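Local coordinates for protein 5-Carboxyvanillate Decarboxylase (Novosphingobium aromaticivorans, PDB 4QRN) that probably catalyses the removal of a carboxyl group from 5-carboxyvanillate, an aromatic acid, at a manganese ion held in an amidohydrolase-family barrel, at residues 42-46 / 109-113; 113-119 / 179-184; 129-133 / 150-154; 155-161 / 192-196. One frame throughout, in Å; residues are numbered along the deposited sequence.

Contact 1: residues 42-46 / 109-113; sequences EAFAT and LALTS. With 1DF (4-hydroxy-3-methoxy-5-nitrobenzoic acid), chain F.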
loop_
_atom_site.group_PDB
_atom_site.type_symbol
_atom_site.label_atom_id
_atom_site.label_comp_id
_atom_site.label_asym_id
_atom_site.label_seq_id
_atom_site.Cartn_x
_atom_site.Cartn_y
_atom_site.Cartn_z
ATOM N N GLU A 42 -21.030 -4.247 3.289
ATOM C CA GLU A 42 -21.690 -4.092 4.592
ATOM C C GLU A 42 -21.618 -5.421 5.330
ATOM O O GLU A 42 -21.798 -6.477 4.741
ATOM C CB GLU A 42 -23.124 -3.607 4.361
ATOM C CG GLU A 42 -23.199 -2.498 3.289
ATOM C CD GLU A 42 -22.263 -1.325 3.572
ATOM O OE1 GLU A 42 -22.327 -0.790 4.698
ATOM O OE2 GLU A 42 -21.438 -0.950 2.669
ATOM N N ALA A 43 -21.303 -5.366 6.622
ATOM C CA ALA A 43 -20.914 -6.560 7.358
ATOM C C ALA A 43 -21.954 -6.995 8.396
ATOM O O ALA A 43 -22.641 -6.154 9.010
ATOM C CB ALA A 43 -19.601 -6.302 8.073
ATOM N N PHE A 44 -22.003 -8.309 8.642
ATOM C CA PHE A 44 -22.748 -8.849 9.783
ATOM C C PHE A 44 -21.941 -9.989 10.384
ATOM O O PHE A 44 -20.980 -10.480 9.780
ATOM C CB PHE A 44 -24.153 -9.334 9.387
ATOM C CG PHE A 44 -24.139 -10.597 8.596
ATOM C CD1 PHE A 44 -23.941 -10.543 7.216
ATOM C CD2 PHE A 44 -24.294 -11.833 9.205
ATOM C CE1 PHE A 44 -23.866 -11.677 6.445
ATOM C CE2 PHE A 44 -24.225 -13.019 8.419
ATOM C CZ PHE A 44 -24.015 -12.923 7.037
ATOM N N ALA A 45 -22.317 -10.399 11.601
ATOM C CA ALA A 45 -21.676 -11.509 12.299
ATOM C C ALA A 45 -22.738 -12.469 12.784
ATOM O O ALA A 45 -23.906 -12.088 12.910
ATOM C CB ALA A 45 -20.876 -11.008 13.500
ATOM N N THR A 46 -22.324 -13.700 13.093
ATOM C CA THR A 46 -23.179 -14.592 13.863
ATOM C C THR A 46 -22.490 -14.841 15.201
ATOM O O THR A 46 -21.270 -14.982 15.300
ATOM C CB THR A 46 -23.495 -15.919 13.145
ATOM O OG1 THR A 46 -22.340 -16.767 13.144
ATOM C CG2 THR A 46 -24.014 -15.669 11.720
ATOM N N LEU A 109 -24.663 -7.461 1.874
ATOM C CA LEU A 109 -24.225 -7.977 3.167
ATOM C C LEU A 109 -23.344 -9.200 3.017
ATOM O O LEU A 109 -23.624 -10.096 2.206
ATOM C CB LEU A 109 -25.442 -8.416 3.975
ATOM C CG LEU A 109 -26.415 -7.301 4.303
ATOM C CD1 LEU A 109 -27.755 -7.887 4.760
ATOM C CD2 LEU A 109 -25.872 -6.400 5.373
ATOM N N ALA A 110 -22.312 -9.258 3.847
ATOM C CA ALA A 110 -21.425 -10.432 3.895
ATOM C C ALA A 110 -20.937 -10.677 5.311
ATOM O O ALA A 110 -20.678 -9.749 6.085
ATOM C CB ALA A 110 -20.233 -10.234 2.957
ATOM N N LEU A 111 -20.735 -11.942 5.619
ATOM C CA LEU A 111 -20.218 -12.354 6.915
ATOM C C LEU A 111 -18.854 -11.711 7.140
ATOM O O LEU A 111 -17.965 -11.766 6.289
ATOM C CB LEU A 111 -20.105 -13.869 6.977
ATOM C CG LEU A 111 -19.602 -14.422 8.311
ATOM C CD1 LEU A 111 -20.626 -14.217 9.405
ATOM C CD2 LEU A 111 -19.218 -15.891 8.179
ATOM N N THR A 112 -18.671 -11.122 8.314
ATOM C CA THR A 112 -17.512 -10.303 8.563
ATOM C C THR A 112 -16.223 -11.113 8.612
ATOM O O THR A 112 -16.177 -12.280 9.040
ATOM C CB THR A 112 -17.742 -9.476 9.836
ATOM O OG1 THR A 112 -16.744 -8.466 9.944
ATOM C CG2 THR A 112 -17.715 -10.309 11.095
ATOM N N SER A 113 -15.152 -10.464 8.168
ATOM C CA SER A 113 -13.847 -11.098 8.099
ATOM C C SER A 113 -13.377 -11.547 9.482
ATOM O O SER A 113 -13.512 -10.805 10.450
ATOM C CB SER A 113 -12.876 -10.090 7.513
ATOM O OG SER A 113 -11.580 -10.634 7.441
HETATM C C1 1DF F . -12.679 -3.168 10.217
HETATM C CO1 1DF F . -12.809 -2.541 9.010
HETATM C CO2 1DF F . -13.029 -4.532 10.326
HETATM C CM1 1DF F . -13.397 -3.314 7.953
HETATM C CM2 1DF F . -13.718 -5.182 9.322
HETATM O OM 1DF F . -14.124 -6.485 9.396
HETATM C CZ 1DF F . -14.034 -4.538 8.135
HETATM C CC 1DF F . -12.109 -2.482 11.403
HETATM C CV 1DF F . -13.596 -7.273 10.464
HETATM O O1 1DF F . -12.270 -1.195 11.494
HETATM O O2 1DF F . -11.528 -3.159 12.258
HETATM O O3 1DF F . -14.823 -5.060 7.243
HETATM N N 1DF F . -13.075 -2.813 6.572
HETATM O O11 1DF F . -13.380 -3.419 5.584
HETATM O O22 1DF F . -12.323 -1.802 6.487
#
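Phe44 lays one ring face over Leu111 CA where strand 38-44 runs parallel to strand 106-111, the first two strands of the amidohydrolase (beta/alpha)8 barrel. The short segments diverge by 44°, and three backbone bonds join them: Ala110 N to Glu42 O, Phe44 N to Ala110 O, and Thr112 N to Phe44 O, the last at 2.8 Å. From CB, the Phe44 ring is set between the backbone N and the carbonyl carbon (chi1 72°), which swings it across the neighbouring strand. Phe44 CD1 comes to 3.5 Å from Ala110 O, and Phe44 CE1 reaches Leu111 N at 3.2 Å. At the tip, Phe44 CZ lies 3.8 Å from Leu111 CA, whose C-H makes a CH-pi contact with the ring face. On the other side of the ring, Phe44 CE2 touches Leu111 CD1 at 3.9 Å, the two side chains crossing at about a right angle. Thr112 OG1 sits 3.3 Å from OM, the methoxy oxygen of the bound nitrobenzoic acid, and is hydrogen-bonded to Tyr339 OH. Glu42, beside the metal ligand Glu41, spends its carboxylate on backbone N atoms of Met335, Asp336 and Tyr337. Backbone bonds thus join the strands and Phe44 and Leu111 add apolar contact, while Thr112 lines the inhibitor pocket and Glu42 probably helps hold the backbone round the metal ligand Asp336.

Contact 2: residues 113-119 / 179-184; sequences SPGVQPL and INSHTQ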
loop_
_atom_site.group_PDB
_atom_site.type_symbol
_atom_site.label_atom_id
_atom_site.label_comp_id
_atom_site.label_asym_id
_atom_site.label_seq_id
_atom_site.Cartn_x
_atom_site.Cartn_y
_atom_site.Cartn_z
ATOM N N SER A 113 -15.152 -10.464 8.168
ATOM C CA SER A 113 -13.847 -11.098 8.099
ATOM C C SER A 113 -13.377 -11.547 9.482
ATOM O O SER A 113 -13.512 -10.805 10.450
ATOM C CB SER A 113 -12.876 -10.090 7.513
ATOM O OG SER A 113 -11.580 -10.634 7.441
ATOM N N PRO A 114 -12.755 -12.737 9.585
ATOM C CA PRO A 114 -12.287 -13.622 8.510
ATOM C C PRO A 114 -13.253 -14.749 8.150
ATOM O O PRO A 114 -12.848 -15.730 7.514
ATOM C CB PRO A 114 -11.006 -14.205 9.111
ATOM C CG PRO A 114 -11.376 -14.383 10.558
ATOM C CD PRO A 114 -12.142 -13.113 10.879
ATOM N N GLY A 115 -14.517 -14.634 8.548
ATOM C CA GLY A 115 -15.465 -15.694 8.247
ATOM C C GLY A 115 -15.044 -17.003 8.894
ATOM O O GLY A 115 -14.530 -17.021 10.023
ATOM N N VAL A 116 -15.242 -18.115 8.188
ATOM C CA VAL A 116 -14.823 -19.417 8.718
ATOM C C VAL A 116 -13.470 -19.853 8.182
ATOM O O VAL A 116 -13.019 -20.969 8.444
ATOM C CB VAL A 116 -15.868 -20.521 8.440
ATOM C CG1 VAL A 116 -17.214 -20.143 9.041
ATOM C CG2 VAL A 116 -15.994 -20.833 6.961
ATOM N N GLN A 117 -12.811 -18.971 7.440
ATOM C CA GLN A 117 -11.547 -19.309 6.809
ATOM C C GLN A 117 -10.443 -19.781 7.769
ATOM O O GLN A 117 -9.678 -20.667 7.413
ATOM C CB GLN A 117 -11.076 -18.149 5.916
ATOM C CG GLN A 117 -12.138 -17.858 4.850
ATOM C CD GLN A 117 -11.867 -16.686 3.959
ATOM O OE1 GLN A 117 -12.827 -16.031 3.542
ATOM N NE2 GLN A 117 -10.606 -16.406 3.641
ATOM N N PRO A 118 -10.374 -19.229 9.001
ATOM C CA PRO A 118 -9.279 -19.670 9.885
ATOM C C PRO A 118 -9.509 -21.028 10.559
ATOM O O PRO A 118 -8.595 -21.513 11.236
ATOM C CB PRO A 118 -9.239 -18.581 10.963
ATOM C CG PRO A 118 -9.915 -17.407 10.359
ATOM C CD PRO A 118 -10.996 -17.982 9.485
ATOM N N LEU A 119 -10.713 -21.584 10.441
ATOM C CA LEU A 119 -11.082 -22.751 11.248
ATOM C C LEU A 119 -10.360 -23.997 10.773
ATOM O O LEU A 119 -10.321 -24.314 9.570
ATOM C CB LEU A 119 -12.587 -22.958 11.212
ATOM C CG LEU A 119 -13.389 -22.189 12.267
ATOM C CD1 LEU A 119 -13.150 -20.685 12.237
ATOM C CD2 LEU A 119 -14.862 -22.507 12.100
ATOM N N ILE A 179 -14.723 -13.476 -0.168
ATOM C CA ILE A 179 -13.657 -14.235 0.469
ATOM C C ILE A 179 -12.791 -13.216 1.198
ATOM O O ILE A 179 -12.409 -12.179 0.639
ATOM C CB ILE A 179 -12.847 -15.067 -0.548
ATOM C CG1 ILE A 179 -13.746 -16.173 -1.125
ATOM C CG2 ILE A 179 -11.576 -15.659 0.118
ATOM C CD1 ILE A 179 -13.060 -17.077 -2.154
ATOM N N ASN A 180 -12.505 -13.507 2.463
ATOM C CA ASN A 180 -11.781 -12.617 3.361
ATOM C C ASN A 180 -10.298 -12.856 3.222
ATOM O O ASN A 180 -9.617 -13.331 4.134
ATOM C CB ASN A 180 -12.310 -12.855 4.768
ATOM C CG ASN A 180 -13.781 -12.690 4.805
ATOM O OD1 ASN A 180 -14.263 -11.578 4.583
ATOM N ND2 ASN A 180 -14.523 -13.793 5.013
ATOM N N SER A 181 -9.805 -12.567 2.025
ATOM C CA SER A 181 -8.416 -12.697 1.641
ATOM C C SER A 181 -7.876 -14.085 1.987
ATOM O O SER A 181 -8.516 -15.065 1.611
ATOM C CB SER A 181 -7.583 -11.510 2.137
ATOM O OG SER A 181 -6.453 -11.382 1.316
ATOM N N HIS A 182 -6.676 -14.197 2.568
ATOM C CA HIS A 182 -6.027 -15.504 2.684
ATOM C C HIS A 182 -6.852 -16.497 3.514
ATOM O O HIS A 182 -7.675 -16.129 4.353
ATOM C CB HIS A 182 -4.623 -15.364 3.319
ATOM C CG HIS A 182 -4.650 -15.067 4.780
ATOM N ND1 HIS A 182 -4.551 -16.050 5.747
ATOM C CD2 HIS A 182 -4.775 -13.884 5.433
ATOM C CE1 HIS A 182 -4.622 -15.475 6.939
ATOM N NE2 HIS A 182 -4.750 -14.162 6.777
ATOM N N THR A 183 -6.590 -17.780 3.265
ATOM C CA THR A 183 -7.116 -18.828 4.122
ATOM C C THR A 183 -5.935 -19.533 4.750
ATOM O O THR A 183 -5.167 -20.224 4.062
ATOM C CB THR A 183 -8.032 -19.808 3.335
ATOM O OG1 THR A 183 -9.216 -19.106 2.956
ATOM C CG2 THR A 183 -8.435 -21.018 4.181
ATOM N N GLN A 184 -5.756 -19.289 6.043
ATOM C CA GLN A 184 -4.674 -19.933 6.797
ATOM C C GLN A 184 -3.320 -19.758 6.094
ATOM O O GLN A 184 -2.505 -20.678 6.021
ATOM C CB GLN A 184 -5.028 -21.394 7.084
ATOM C CG GLN A 184 -6.236 -21.446 8.002
ATOM C CD GLN A 184 -6.767 -22.840 8.214
ATOM O OE1 GLN A 184 -6.008 -23.755 8.513
ATOM N NE2 GLN A 184 -8.074 -23.014 8.052
#
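A buried, mostly polar loop-to-loop contact centres on the carboxamide of Gln117, which reaches from the loop after strand 106-111 into the backbone of the loop after strand 177-179. The side chain extends beyond CG (chi2 176°), presenting its amide to residues 179-183. Gln117 OE1 takes the N-H of Asn180 at 2.8 Å, in the carbonyl plane and on a lone pair; Asn180 ND2 adds a weak bond to the same oxygen, the two amide planes being 26° apart. Gln117 NE2 faces a cluster of acceptors and makes weak bonds to His182 O at 3.0 Å, to Thr183 OG1 and to Ser181 O. Gln117 closes a type II' beta turn that begins at Pro114, itself preceded by a cis peptide bond. Gly115 fills the second position with a positive phi, and a CB there would fall 2.9 Å from Asn180 ND2. Both loops leave the C-terminal ends of barrel strands, where amidohydrolases carry their active site; Ser113, part of the inhibitor pocket, packs its OG 3.6 Å from Asn180 CB while bonding to Pro211 O. Asn180 OD1 is held by Gln178 NE2. At the other end of the contact Gln184 returns the favour: its NE2 gives a nearly straight bond (176°) to Gln117 O at 2.9 Å, in its own amide plane, and a weaker one to Leu119 O.

Contact 3: residues 129-133 / 150-154; sequences ATRAN and MGTVA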
loop_
_atom_site.group_PDB
_atom_site.type_symbol
_atom_site.label_atom_id
_atom_site.label_comp_id
_atom_site.label_asym_id
_atom_site.label_seq_id
_atom_site.Cartn_x
_atom_site.Cartn_y
_atom_site.Cartn_z
ATOM N N ALA A 129 -20.458 -22.118 8.024
ATOM C CA ALA A 129 -20.684 -21.307 6.818
ATOM C C ALA A 129 -22.088 -21.570 6.274
ATOM O O ALA A 129 -22.770 -20.640 5.847
ATOM C CB ALA A 129 -19.643 -21.623 5.763
ATOM N N THR A 130 -22.507 -22.836 6.252
ATOM C CA THR A 130 -23.855 -23.173 5.789
ATOM C C THR A 130 -24.895 -22.431 6.619
ATOM O O THR A 130 -25.822 -21.839 6.075
ATOM C CB THR A 130 -24.102 -24.688 5.906
ATOM O OG1 THR A 130 -23.225 -25.368 5.003
ATOM C CG2 THR A 130 -25.565 -25.023 5.583
ATOM N N ARG A 131 -24.719 -22.452 7.943
ATOM C CA ARG A 131 -25.646 -21.781 8.837
ATOM C C ARG A 131 -25.638 -20.264 8.633
ATOM O O ARG A 131 -26.701 -19.635 8.619
ATOM C CB ARG A 131 -25.348 -22.155 10.298
ATOM C CG ARG A 131 -25.728 -23.605 10.607
ATOM C CD ARG A 131 -25.006 -24.114 11.823
ATOM N NE ARG A 131 -25.466 -23.504 13.064
ATOM C CZ ARG A 131 -26.526 -23.902 13.772
ATOM N NH1 ARG A 131 -27.289 -24.909 13.357
ATOM N NH2 ARG A 131 -26.829 -23.270 14.901
ATOM N N ALA A 132 -24.460 -19.674 8.449
ATOM C CA ALA A 132 -24.385 -18.233 8.235
ATOM C C ALA A 132 -25.055 -17.867 6.912
ATOM O O ALA A 132 -25.722 -16.841 6.820
ATOM C CB ALA A 132 -22.929 -17.757 8.231
ATOM N N ASN A 133 -24.852 -18.687 5.879
ATOM C CA ASN A 133 -25.477 -18.427 4.597
ATOM C C ASN A 133 -26.996 -18.545 4.704
ATOM O O ASN A 133 -27.736 -17.717 4.160
ATOM C CB ASN A 133 -24.905 -19.374 3.546
ATOM C CG ASN A 133 -23.512 -18.964 3.103
ATOM O OD1 ASN A 133 -23.137 -17.792 3.215
ATOM N ND2 ASN A 133 -22.759 -19.904 2.579
ATOM N N MET A 150 -24.221 -11.715 -0.187
ATOM C CA MET A 150 -23.035 -12.366 -0.743
ATOM C C MET A 150 -22.761 -13.578 0.148
ATOM O O MET A 150 -22.778 -13.470 1.371
ATOM C CB MET A 150 -21.830 -11.419 -0.729
ATOM C CG MET A 150 -22.017 -10.192 -1.617
ATOM S SD MET A 150 -21.907 -10.526 -3.382
ATOM C CE MET A 150 -20.139 -10.338 -3.641
ATOM N N GLY A 151 -22.494 -14.725 -0.458
ATOM C CA GLY A 151 -22.212 -15.909 0.328
ATOM C C GLY A 151 -20.824 -15.913 0.933
ATOM O O GLY A 151 -19.895 -15.252 0.439
ATOM N N THR A 152 -20.694 -16.713 1.993
ATOM C CA THR A 152 -19.410 -17.014 2.616
ATOM C C THR A 152 -19.040 -18.461 2.319
ATOM O O THR A 152 -19.932 -19.320 2.210
ATOM C CB THR A 152 -19.462 -16.725 4.154
ATOM O OG1 THR A 152 -18.167 -16.389 4.647
ATOM C CG2 THR A 152 -20.011 -17.882 4.974
ATOM N N VAL A 153 -17.750 -18.725 2.159
ATOM C CA VAL A 153 -17.305 -20.068 1.819
ATOM C C VAL A 153 -16.142 -20.488 2.731
ATOM O O VAL A 153 -15.769 -19.784 3.666
ATOM C CB VAL A 153 -16.976 -20.222 0.299
ATOM C CG1 VAL A 153 -18.219 -19.938 -0.550
ATOM C CG2 VAL A 153 -15.798 -19.343 -0.133
ATOM N N ALA A 154 -15.609 -21.681 2.457
ATOM C CA ALA A 154 -14.555 -22.279 3.265
ATOM C C ALA A 154 -13.484 -22.771 2.310
ATOM O O ALA A 154 -13.482 -23.932 1.931
ATOM C CB ALA A 154 -15.118 -23.427 4.126
#
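Asn133 spans the backbone of Thr152 with both atoms of its amide, tying helix 122-142 to the loop that follows strand 147-149. Helix and strand belong to one beta-alpha-beta crossover of the barrel, the helix linking the adjacent parallel strands 106-111 and 147-149. The Asn133 side chain leaves the helix with CG opposite the carbonyl carbon and beside the backbone N (chi1 -76°), and a small chi2 of -24° turns the amide so that oxygen and nitrogen face the same residue. Asn133 OD1 accepts from Thr152 N at 2.9 Å, the donor lying in the carbonyl plane on a lone pair and the bond almost straight at 175°. Asn133 ND2 gives back to Thr152 O, also at 2.9 Å and close to the amide plane. This pair of bonds fixes which way round the amide sits, and a further bond from ND2 to Glu164 OE2 on helix 158-170 confirms it; that carboxylate probably polarises the amide and strengthens OD1 as an acceptor. A leucine here would probably leave Thr152 N and Thr152 O without their helix partner and deprive Glu164 of an N-H. Thr152 places its methyl, CG2, between its backbone N and carbonyl carbon, directed at the helix. There the methyl fits between three residues of the helix surface: Thr152 CG2 stands 3.6 Å from Asn133 OD1, looser against Ala132 CB at 4.4 Å, and meets the CB methyl of Ala129 at 3.8 Å.

Contact 4: residues 155-161 / 192-196; sequences PQDPEWS and FFDPI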
loop_
_atom_site.group_PDB
_atom_site.type_symbol
_atom_site.label_atom_id
_atom_site.label_comp_id
_atom_site.label_asym_id
_atom_site.label_seq_id
_atom_site.Cartn_x
_atom_site.Cartn_y
_atom_site.Cartn_z
ATOM N N PRO A 155 -12.571 -21.886 1.878
ATOM C CA PRO A 155 -11.614 -22.255 0.826
ATOM C C PRO A 155 -10.688 -23.374 1.237
ATOM O O PRO A 155 -10.045 -23.962 0.368
ATOM C CB PRO A 155 -10.864 -20.949 0.556
ATOM C CG PRO A 155 -11.842 -19.879 0.969
ATOM C CD PRO A 155 -12.470 -20.448 2.208
ATOM N N GLN A 156 -10.618 -23.680 2.529
ATOM C CA GLN A 156 -9.957 -24.906 2.965
ATOM C C GLN A 156 -10.495 -26.134 2.241
ATOM O O GLN A 156 -9.797 -27.147 2.115
ATOM C CB GLN A 156 -10.240 -25.227 4.446
ATOM C CG GLN A 156 -9.991 -24.190 5.498
ATOM C CD GLN A 156 -11.226 -23.359 5.816
ATOM O OE1 GLN A 156 -11.816 -22.747 4.929
ATOM N NE2 GLN A 156 -11.606 -23.311 7.097
ATOM N N ASP A 157 -11.757 -26.060 1.792
ATOM C CA ASP A 157 -12.408 -27.096 0.980
ATOM C C ASP A 157 -12.939 -26.443 -0.309
ATOM O O ASP A 157 -14.093 -25.994 -0.378
ATOM C CB ASP A 157 -13.547 -27.760 1.761
ATOM C CG ASP A 157 -14.145 -28.955 1.040
ATOM O OD1 ASP A 157 -13.951 -29.085 -0.188
ATOM O OD2 ASP A 157 -14.829 -29.754 1.719
ATOM N N PRO A 158 -12.083 -26.338 -1.335
ATOM C CA PRO A 158 -12.508 -25.622 -2.545
ATOM C C PRO A 158 -13.662 -26.289 -3.271
ATOM O O PRO A 158 -14.471 -25.585 -3.868
ATOM C CB PRO A 158 -11.242 -25.580 -3.421
ATOM C CG PRO A 158 -10.132 -25.795 -2.496
ATOM C CD PRO A 158 -10.652 -26.667 -1.365
ATOM N N GLU A 159 -13.755 -27.608 -3.223
ATOM C CA GLU A 159 -14.834 -28.283 -3.911
ATOM C C GLU A 159 -16.170 -28.048 -3.203
ATOM O O GLU A 159 -17.192 -27.797 -3.855
ATOM C CB GLU A 159 -14.515 -29.771 -4.042
ATOM C CG GLU A 159 -13.317 -29.996 -4.969
ATOM C CD GLU A 159 -12.850 -31.424 -5.003
ATOM O OE1 GLU A 159 -13.686 -32.323 -4.749
ATOM O OE2 GLU A 159 -11.645 -31.641 -5.285
ATOM N N TRP A 160 -16.177 -28.074 -1.874
ATOM C CA TRP A 160 -17.395 -27.726 -1.148
ATOM C C TRP A 160 -17.758 -26.277 -1.420
ATOM O O TRP A 160 -18.925 -25.932 -1.625
ATOM C CB TRP A 160 -17.248 -27.943 0.362
ATOM C CG TRP A 160 -18.471 -27.508 1.105
ATOM C CD1 TRP A 160 -19.581 -28.260 1.347
ATOM C CD2 TRP A 160 -18.729 -26.212 1.661
ATOM N NE1 TRP A 160 -20.505 -27.516 2.034
ATOM C CE2 TRP A 160 -20.008 -26.253 2.232
ATOM C CE3 TRP A 160 -17.995 -25.027 1.744
ATOM C CZ2 TRP A 160 -20.578 -25.148 2.860
ATOM C CZ3 TRP A 160 -18.568 -23.915 2.360
ATOM C CH2 TRP A 160 -19.844 -23.993 2.920
ATOM N N SER A 161 -16.740 -25.413 -1.438
ATOM C CA SER A 161 -16.985 -23.995 -1.689
ATOM C C SER A 161 -17.631 -23.769 -3.054
ATOM O O SER A 161 -18.519 -22.940 -3.191
ATOM C CB SER A 161 -15.690 -23.201 -1.561
ATOM O OG SER A 161 -15.223 -23.165 -0.211
ATOM N N PHE A 192 -4.687 -25.221 -6.093
ATOM C CA PHE A 192 -5.642 -25.865 -5.191
ATOM C C PHE A 192 -7.007 -25.173 -5.176
ATOM O O PHE A 192 -8.029 -25.837 -5.040
ATOM C CB PHE A 192 -5.029 -25.880 -3.795
ATOM C CG PHE A 192 -5.897 -26.483 -2.731
ATOM C CD1 PHE A 192 -6.122 -27.854 -2.682
ATOM C CD2 PHE A 192 -6.452 -25.679 -1.741
ATOM C CE1 PHE A 192 -6.904 -28.414 -1.674
ATOM C CE2 PHE A 192 -7.226 -26.233 -0.731
ATOM C CZ PHE A 192 -7.453 -27.600 -0.693
ATOM N N PHE A 193 -7.026 -23.845 -5.298
ATOM C CA PHE A 193 -8.271 -23.096 -5.172
ATOM C C PHE A 193 -9.053 -22.958 -6.471
ATOM O O PHE A 193 -10.137 -22.360 -6.486
ATOM C CB PHE A 193 -7.992 -21.714 -4.557
ATOM C CG PHE A 193 -7.383 -21.817 -3.184
ATOM C CD1 PHE A 193 -8.145 -22.197 -2.091
ATOM C CD2 PHE A 193 -6.019 -21.582 -3.009
ATOM C CE1 PHE A 193 -7.548 -22.334 -0.829
ATOM C CE2 PHE A 193 -5.425 -21.719 -1.783
ATOM C CZ PHE A 193 -6.182 -22.097 -0.680
ATOM N N ASP A 194 -8.552 -23.542 -7.553
ATOM C CA ASP A 194 -9.181 -23.366 -8.848
ATOM C C ASP A 194 -10.685 -23.704 -8.900
ATOM O O ASP A 194 -11.405 -23.016 -9.605
ATOM C CB ASP A 194 -8.420 -24.162 -9.916
ATOM C CG ASP A 194 -8.897 -23.846 -11.310
ATOM O OD1 ASP A 194 -8.753 -22.679 -11.730
ATOM O OD2 ASP A 194 -9.422 -24.754 -11.982
ATOM N N PRO A 195 -11.161 -24.724 -8.151
ATOM C CA PRO A 195 -12.604 -24.987 -8.208
ATOM C C PRO A 195 -13.482 -23.790 -7.863
ATOM O O PRO A 195 -14.614 -23.711 -8.359
ATOM C CB PRO A 195 -12.787 -26.137 -7.209
ATOM C CG PRO A 195 -11.471 -26.888 -7.285
ATOM C CD PRO A 195 -10.451 -25.768 -7.374
ATOM N N ILE A 196 -13.000 -22.891 -7.016
ATOM C CA ILE A 196 -13.777 -21.732 -6.652
ATOM C C ILE A 196 -13.962 -20.828 -7.882
ATOM O O ILE A 196 -15.079 -20.351 -8.133
ATOM C CB ILE A 196 -13.067 -20.989 -5.509
ATOM C CG1 ILE A 196 -13.217 -21.801 -4.213
ATOM C CG2 ILE A 196 -13.577 -19.531 -5.377
ATOM C CD1 ILE A 196 -12.313 -21.325 -3.069
#
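Pro158 wedges into the elbow formed by Phe192, Phe193 and Pro195, bringing the N-terminal end of helix 158-170 against the start of helix 194-203, two outer helices of the barrel. The tight part lies around the proline ring. Pro158 CG stands over one face of the Phe192 ring, 3.8 Å from the centroid in a CH-pi contact, and Pro158 CD comes to 3.4 Å from Phe192 CZ. With CG anti to the backbone N (chi1 179°), Phe192 carries its ring out to Pro158. The two side chains cross at about a right angle, and Phe192 CD2 also lies over a face of the Phe193 ring. Deeper in, Phe193 directs its edge at Pro155 O, with Phe193 CE1 3.2 Å away and the oxygen near the ring plane. Ile196 completes this buried side: Ile196 CD1 reaches Pro155 CB at 3.9 Å and its CG1 lies equally near Ser161 CB. Toward solvent the fit slackens. Pro195 CD is 4.0 Å from Pro158 CB, and Glu159 CG comes no nearer than 4.3 Å to Pro195 CG. Phe192, though exposed, has Arg186 as a cation-pi partner. Without the proline ring, as with an alanine here, the face of Phe192 is likely to lose its cover and the ring to be freer to turn. The helix start is secured separately, Asp157 OD1 accepting from Trp160 N as the N-cap. Between the helix ends, then, apolar surfaces and C-H groups do the joining, while Asp157 OD1 caps its own helix and OD2, paired with Arg126, ties that helix end to helix 122-142.

How the contacts relate
Contacts 1, 2 and 3 are buried, whereas contact 4 lies farthest from the chain centre and has an exposed rim. Contact 1 is strand against strand, bonded through backbone; contacts 2 and 3 rely on side-chain amides bonded to loop backbone; contact 4 is almost wholly apolar. Contacts 1 and 2 share Ser113 and reach the inhibitor pocket. Met150 N of contact 3 probably bonds to Leu109 O of contact 1, just past strand 147-149, and Val116 of contact 2 packs on Ala129 and Val153 of contact 3. The run 150-161 links contacts 3 and 4, where Ser161 OG probably bonds to Ala154 N, while Thr183 OG1 of contact 2 packs near Pro155 CG of contact 4.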